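Long-range contacts in OBCA, Oxalate Biosynthetic Component A (Burkholderia glumae, PDB 4NNB), which is a bacterial oxalate biosynthetic component, a large single-chain protein with a TIM-barrel-clan domain that binds a magnesium ion and an oxaloacetate ion: residues Gly380-Arg385 / Ile399-Arg404; Glu405-Leu410 / Arg420-Leu425. All blocks are in the same frame, centred on the assembly; numbering follows the deposited sequence.

Contact 1 of 2, residues Gly380-Arg385 / Ile399-Arg404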
loop_
_atom_site.group_PDB
_atom_site.type_symbol
_atom_site.label_atom_id
_atom_site.label_comp_id
_atom_site.label_asym_id
_atom_site.label_seq_id
_atom_site.Cartn_x
_atom_site.Cartn_y
_atom_site.Cartn_z
ATOM N N GLY A 380 0.152 11.064 8.614
ATOM C CA GLY A 380 0.348 11.640 7.291
ATOM C C GLY A 380 -0.805 11.423 6.339
ATOM O O GLY A 380 -0.739 11.820 5.170
ATOM N N VAL A 381 -1.862 10.783 6.827
ATOM C CA VAL A 381 -3.054 10.572 6.014
ATOM C C VAL A 381 -4.137 11.547 6.486
ATOM O O VAL A 381 -4.562 11.486 7.646
ATOM C CB VAL A 381 -3.560 9.116 6.133
ATOM C CG1 VAL A 381 -4.846 8.908 5.323
ATOM C CG2 VAL A 381 -2.484 8.149 5.666
ATOM N N ASP A 382 -4.572 12.443 5.599
ATOM C CA ASP A 382 -5.524 13.493 5.978
ATOM C C ASP A 382 -6.891 12.911 6.362
ATOM O O ASP A 382 -7.442 12.074 5.643
ATOM C CB ASP A 382 -5.685 14.534 4.861
ATOM C CG ASP A 382 -4.373 15.244 4.505
ATOM O OD1 ASP A 382 -3.396 15.196 5.280
ATOM O OD2 ASP A 382 -4.335 15.884 3.441
ATOM N N GLN A 383 -7.437 13.375 7.486
ATOM C CA GLN A 383 -8.687 12.835 8.032
ATOM C C GLN A 383 -9.680 13.939 8.342
ATOM O O GLN A 383 -9.281 15.077 8.618
ATOM C CB GLN A 383 -8.389 12.061 9.329
ATOM C CG GLN A 383 -7.454 10.848 9.120
ATOM C CD GLN A 383 -8.152 9.676 8.443
ATOM O OE1 GLN A 383 -9.375 9.650 8.329
ATOM N NE2 GLN A 383 -7.374 8.704 7.991
ATOM N N TYR A 384 -10.971 13.600 8.324
ATOM C CA TYR A 384 -12.011 14.539 8.729
ATOM C C TYR A 384 -12.664 14.043 10.008
ATOM O O TYR A 384 -12.559 12.867 10.351
ATOM C CB TYR A 384 -13.112 14.633 7.664
ATOM C CG TYR A 384 -12.824 15.517 6.458
ATOM C CD1 TYR A 384 -12.207 16.762 6.596
ATOM C CD2 TYR A 384 -13.191 15.106 5.181
ATOM C CE1 TYR A 384 -11.961 17.571 5.479
ATOM C CE2 TYR A 384 -12.936 15.901 4.064
ATOM C CZ TYR A 384 -12.329 17.125 4.225
ATOM O OH TYR A 384 -12.095 17.908 3.122
ATOM N N ARG A 385 -13.342 14.947 10.704
ATOM C CA ARG A 385 -14.371 14.554 11.663
ATOM C C ARG A 385 -15.657 15.247 11.211
ATOM O O ARG A 385 -15.642 16.430 10.856
ATOM C CB ARG A 385 -13.993 14.964 13.090
ATOM C CG ARG A 385 -15.020 14.511 14.149
ATOM C CD ARG A 385 -14.531 14.795 15.564
ATOM N NE ARG A 385 -15.528 14.417 16.569
ATOM C CZ ARG A 385 -15.271 14.327 17.866
ATOM N NH1 ARG A 385 -14.045 14.574 18.308
ATOM N NH2 ARG A 385 -16.228 13.975 18.717
ATOM N N ILE A 399 -1.397 14.545 12.035
ATOM C CA ILE A 399 -0.587 15.666 11.585
ATOM C C ILE A 399 -1.561 16.581 10.867
ATOM O O ILE A 399 -2.083 16.228 9.812
ATOM C CB ILE A 399 0.528 15.219 10.611
ATOM C CG1 ILE A 399 1.446 14.181 11.276
ATOM C CG2 ILE A 399 1.330 16.430 10.131
ATOM C CD1 ILE A 399 2.532 13.597 10.345
ATOM N N ALA A 400 -1.840 17.737 11.462
ATOM C CA ALA A 400 -2.780 18.695 10.880
ATOM C C ALA A 400 -2.490 18.885 9.398
ATOM O O ALA A 400 -1.323 18.933 8.997
ATOM C CB ALA A 400 -2.703 20.023 11.624
ATOM N N ARG A 401 -3.539 18.960 8.582
ATOM C CA ARG A 401 -3.350 19.008 7.138
ATOM C C ARG A 401 -2.450 20.171 6.723
ATOM O O ARG A 401 -1.573 19.995 5.882
ATOM C CB ARG A 401 -4.679 19.067 6.376
ATOM C CG ARG A 401 -4.475 19.252 4.863
ATOM C CD ARG A 401 -5.737 18.998 4.054
ATOM N NE ARG A 401 -5.457 19.022 2.619
ATOM C CZ ARG A 401 -6.083 18.270 1.714
ATOM N NH1 ARG A 401 -5.751 18.358 0.429
ATOM N NH2 ARG A 401 -7.035 17.423 2.090
ATOM N N VAL A 402 -2.645 21.337 7.335
ATOM C CA VAL A 402 -1.811 22.498 7.013
ATOM C C VAL A 402 -0.334 22.227 7.309
ATOM O O VAL A 402 0.546 22.637 6.542
ATOM C CB VAL A 402 -2.284 23.789 7.722
ATOM C CG1 VAL A 402 -3.640 24.205 7.200
ATOM C CG2 VAL A 402 -2.338 23.600 9.227
ATOM N N VAL A 403 -0.070 21.518 8.404
ATOM C CA VAL A 403 1.291 21.140 8.752
ATOM C C VAL A 403 1.785 20.030 7.821
ATOM O O VAL A 403 2.932 20.050 7.367
ATOM C CB VAL A 403 1.408 20.699 10.224
ATOM C CG1 VAL A 403 2.830 20.247 10.540
ATOM C CG2 VAL A 403 0.994 21.834 11.156
ATOM N N ARG A 404 0.911 19.076 7.518
ATOM C CA ARG A 404 1.262 17.991 6.597
ATOM C C ARG A 404 1.635 18.521 5.207
ATOM O O ARG A 404 2.573 18.027 4.574
ATOM C CB ARG A 404 0.107 16.993 6.477
ATOM C CG ARG A 404 0.517 15.627 5.945
ATOM C CD ARG A 404 -0.235 15.301 4.669
ATOM N NE ARG A 404 0.283 16.067 3.560
ATOM C CZ ARG A 404 -0.453 16.671 2.636
ATOM N NH1 ARG A 404 -1.775 16.610 2.663
ATOM N NH2 ARG A 404 0.153 17.340 1.676
HETATM O O HOH W 1 -1.883 12.710 9.751
HETATM O O HOH W 2 -2.227 14.340 7.874
#
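The carboxylate of Asp382 lies between two arginines of the 399-404 segment and meets each in a different way. Arg404 NH1 comes within 2.8 Å of Asp382 OD2, with the carboxylate and guanidinium planes only 18° apart. Both hydrogen bonds of this salt bridge are weak: this one is bent, and the straighter one, Arg404 NH1 to Asp382 OD1, is long at 3.4 Å. Arg401 instead presents a face, its NH2 lying 3.4 Å from Asp382 OD2; no N-H points at the oxygen, so charge alone holds the guanidinium there, while CG and CD of Arg401 also touch the carboxylate. The chain of Arg404 bends at chi2 and chi3 (-121° and 74°), which brings CD against Gly380 O and NH1 back to the acid. Two waters bridge the segments: one accepts from Gly380 N and Ile399 N, the other donates to Asp382 OD1 and Ile399 O. Farther out, Gln319 OE1 and Glu405 OE2 take NH2 and NE of Arg401, while Ser408 OG holds NH2 of Arg404. Ala400 is the N-cap residue of helix 401-413. This salt-bridge network thus ties the helix's first turn to the segment linking strands 373-378 and 383-386 of the TIM-barrel-clan domain.

Contact 2 of 2, residues Glu405-Leu410 / Arg420-Leu425; sequences EEISSL and RRAVEL
Leu410 packs against Arg421, Ala422 and Leu425 in an antiparallel helix pair, the helical hairpin formed by helices 401-413 and 416-440. The axes of the two short segments approach to 8.8 Å at a signed crossing angle of -160°, and Ile407 faces Ala422 where the backbones come nearest. Along Leu410, CB rests on the methyl of Ala422, CB to CB 4.0 Å. Beyond CG the branches part: Leu410 CD1 lies near Ala422 N and touches Leu425 CD1 at 3.6 Å, while CD2 meets the guanidinium of Arg421 obliquely. With CG beside the backbone N (chi1 -72°), the leucine fork extends across the facing helix and meets both Arg421 and Leu425 at about a right angle. The small Ala422 side chain is consistent with the close approach of the helices, and Ile407 CG2 also approaches its CB. The other branch of Ile407 slides past Leu425 in the opposite direction, Ile407 CG1 to Leu425 CB at 3.9 Å; Ile407 also packs on Ala426, Met454 and Leu457. No hydrogen bond joins the segments, and apolar packing carries the contact. Toward the surface, the extended chain of Glu406 lies across the end of Leu425, Glu406 CG to Leu425 CD1 3.7 Å. At Arg421, NH2 is the guanidinium atom nearest Leu410, 3.5 Å from Leu410 CD2.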
loop_
_atom_site.group_PDB
_atom_site.type_symbol
_atom_site.label_atom_id
_atom_site.label_comp_id
_atom_site.label_asym_id
_atom_site.label_seq_id
_atom_site.Cartn_x
_atom_site.Cartn_y
_atom_site.Cartn_z
ATOM N N GLU A 405 0.885 19.512 4.730
ATOM C CA GLU A 405 1.190 20.150 3.450
ATOM C C GLU A 405 2.586 20.795 3.456
ATOM O O GLU A 405 3.305 20.738 2.458
ATOM C CB GLU A 405 0.097 21.159 3.072
ATOM C CG GLU A 405 -1.235 20.496 2.698
ATOM C CD GLU A 405 -2.375 21.484 2.521
ATOM O OE1 GLU A 405 -2.297 22.607 3.060
ATOM O OE2 GLU A 405 -3.350 21.136 1.839
ATOM N N GLU A 406 2.974 21.382 4.585
ATOM C CA GLU A 406 4.300 21.976 4.732
ATOM C C GLU A 406 5.375 20.895 4.687
ATOM O O GLU A 406 6.435 21.078 4.076
ATOM C CB GLU A 406 4.391 22.774 6.044
ATOM C CG GLU A 406 5.680 23.590 6.217
ATOM C CD GLU A 406 5.590 24.625 7.343
ATOM O OE1 GLU A 406 4.485 24.829 7.898
ATOM O OE2 GLU A 406 6.629 25.240 7.671
ATOM N N ILE A 407 5.089 19.766 5.330
ATOM C CA ILE A 407 5.994 18.621 5.337
ATOM C C ILE A 407 6.233 18.068 3.927
ATOM O O ILE A 407 7.376 17.786 3.555
ATOM C CB ILE A 407 5.482 17.504 6.282
ATOM C CG1 ILE A 407 5.679 17.912 7.740
ATOM C CG2 ILE A 407 6.200 16.199 6.018
ATOM C CD1 ILE A 407 4.966 16.998 8.728
ATOM N N SER A 408 5.163 17.921 3.147
ATOM C CA SER A 408 5.278 17.431 1.775
ATOM C C SER A 408 6.117 18.390 0.923
ATOM O O SER A 408 6.951 17.962 0.121
ATOM C CB SER A 408 3.892 17.232 1.151
ATOM O OG SER A 408 3.160 16.229 1.840
ATOM N N SER A 409 5.893 19.686 1.112
ATOM C CA SER A 409 6.672 20.712 0.425
ATOM C C SER A 409 8.163 20.609 0.758
ATOM O O SER A 409 9.015 20.625 -0.133
ATOM C CB SER A 409 6.140 22.099 0.785
ATOM O OG SER A 409 6.974 23.112 0.254
ATOM N N LEU A 410 8.468 20.491 2.047
ATOM C CA LEU A 410 9.844 20.350 2.500
ATOM C C LEU A 410 10.532 19.092 1.957
ATOM O O LEU A 410 11.697 19.153 1.536
ATOM C CB LEU A 410 9.913 20.402 4.026
ATOM C CG LEU A 410 9.659 21.774 4.655
ATOM C CD1 LEU A 410 9.202 21.614 6.086
ATOM C CD2 LEU A 410 10.919 22.624 4.611
ATOM N N ARG A 420 15.252 18.038 7.786
ATOM C CA ARG A 420 15.288 18.223 9.235
ATOM C C ARG A 420 14.118 19.071 9.750
ATOM O O ARG A 420 13.562 18.774 10.809
ATOM C CB ARG A 420 16.649 18.754 9.705
ATOM C CG ARG A 420 17.575 17.643 10.194
ATOM C CD ARG A 420 18.897 18.173 10.737
ATOM N NE ARG A 420 19.907 18.322 9.691
ATOM C CZ ARG A 420 20.225 19.477 9.115
ATOM N NH1 ARG A 420 19.621 20.596 9.491
ATOM N NH2 ARG A 420 21.151 19.518 8.167
ATOM N N ARG A 421 13.732 20.103 9.001
ATOM C CA ARG A 421 12.549 20.880 9.360
ATOM C C ARG A 421 11.303 19.988 9.304
ATOM O O ARG A 421 10.456 20.043 10.197
ATOM C CB ARG A 421 12.374 22.120 8.463
ATOM C CG ARG A 421 13.479 23.185 8.619
ATOM C CD ARG A 421 12.988 24.627 8.346
ATOM N NE ARG A 421 12.609 24.884 6.951
ATOM C CZ ARG A 421 13.476 25.114 5.965
ATOM N NH1 ARG A 421 14.783 25.104 6.208
ATOM N NH2 ARG A 421 13.041 25.344 4.731
ATOM N N ALA A 422 11.214 19.152 8.269
ATOM C CA ALA A 422 10.069 18.256 8.100
ATOM C C ALA A 422 9.919 17.297 9.286
ATOM O O ALA A 422 8.822 17.139 9.816
ATOM C CB ALA A 422 10.177 17.485 6.791
ATOM N N VAL A 423 11.019 16.663 9.689
ATOM C CA VAL A 423 11.046 15.819 10.880
ATOM C C VAL A 423 10.549 16.562 12.122
ATOM O O VAL A 423 9.761 16.023 12.903
ATOM C CB VAL A 423 12.460 15.263 11.144
ATOM C CG1 VAL A 423 12.533 14.570 12.500
ATOM C CG2 VAL A 423 12.868 14.304 10.039
ATOM N N GLU A 424 11.004 17.801 12.288
ATOM C CA GLU A 424 10.613 18.636 13.422
ATOM C C GLU A 424 9.100 18.865 13.474
ATOM O O GLU A 424 8.480 18.739 14.533
ATOM C CB GLU A 424 11.352 19.983 13.371
ATOM C CG GLU A 424 10.943 20.969 14.462
ATOM C CD GLU A 424 11.845 22.199 14.524
ATOM O OE1 GLU A 424 11.851 22.872 15.581
ATOM O OE2 GLU A 424 12.546 22.489 13.522
ATOM N N LEU A 425 8.512 19.206 12.333
ATOM C CA LEU A 425 7.077 19.452 12.260
ATOM C C LEU A 425 6.286 18.187 12.567
ATOM O O LEU A 425 5.226 18.248 13.190
ATOM C CB LEU A 425 6.686 19.964 10.879
ATOM C CG LEU A 425 7.394 21.230 10.404
ATOM C CD1 LEU A 425 7.002 21.549 8.973
ATOM C CD2 LEU A 425 7.052 22.388 11.313
#

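How the contacts relate
Contact 1 and contact 2 follow one another along the chain, the first closing before the second opens, with centres about 13 Å apart on the same side of the chain's centre. Helix 401-413 serves both: its first turn meets the 380-385 segment, its next turns pair with helix 416-440. The two contacts also pack directly on each other, Val403 CG1 to Leu425 CB at 3.9 Å and Ile399 CG2 to Ile407 CD1 at 3.9 Å. Through the shared helix, the helical hairpin is joined to the three-stranded antiparallel sheet containing strand 383-386, all within the connection between the neighbouring parallel strands 373-378 and 444-449 of the main sheet.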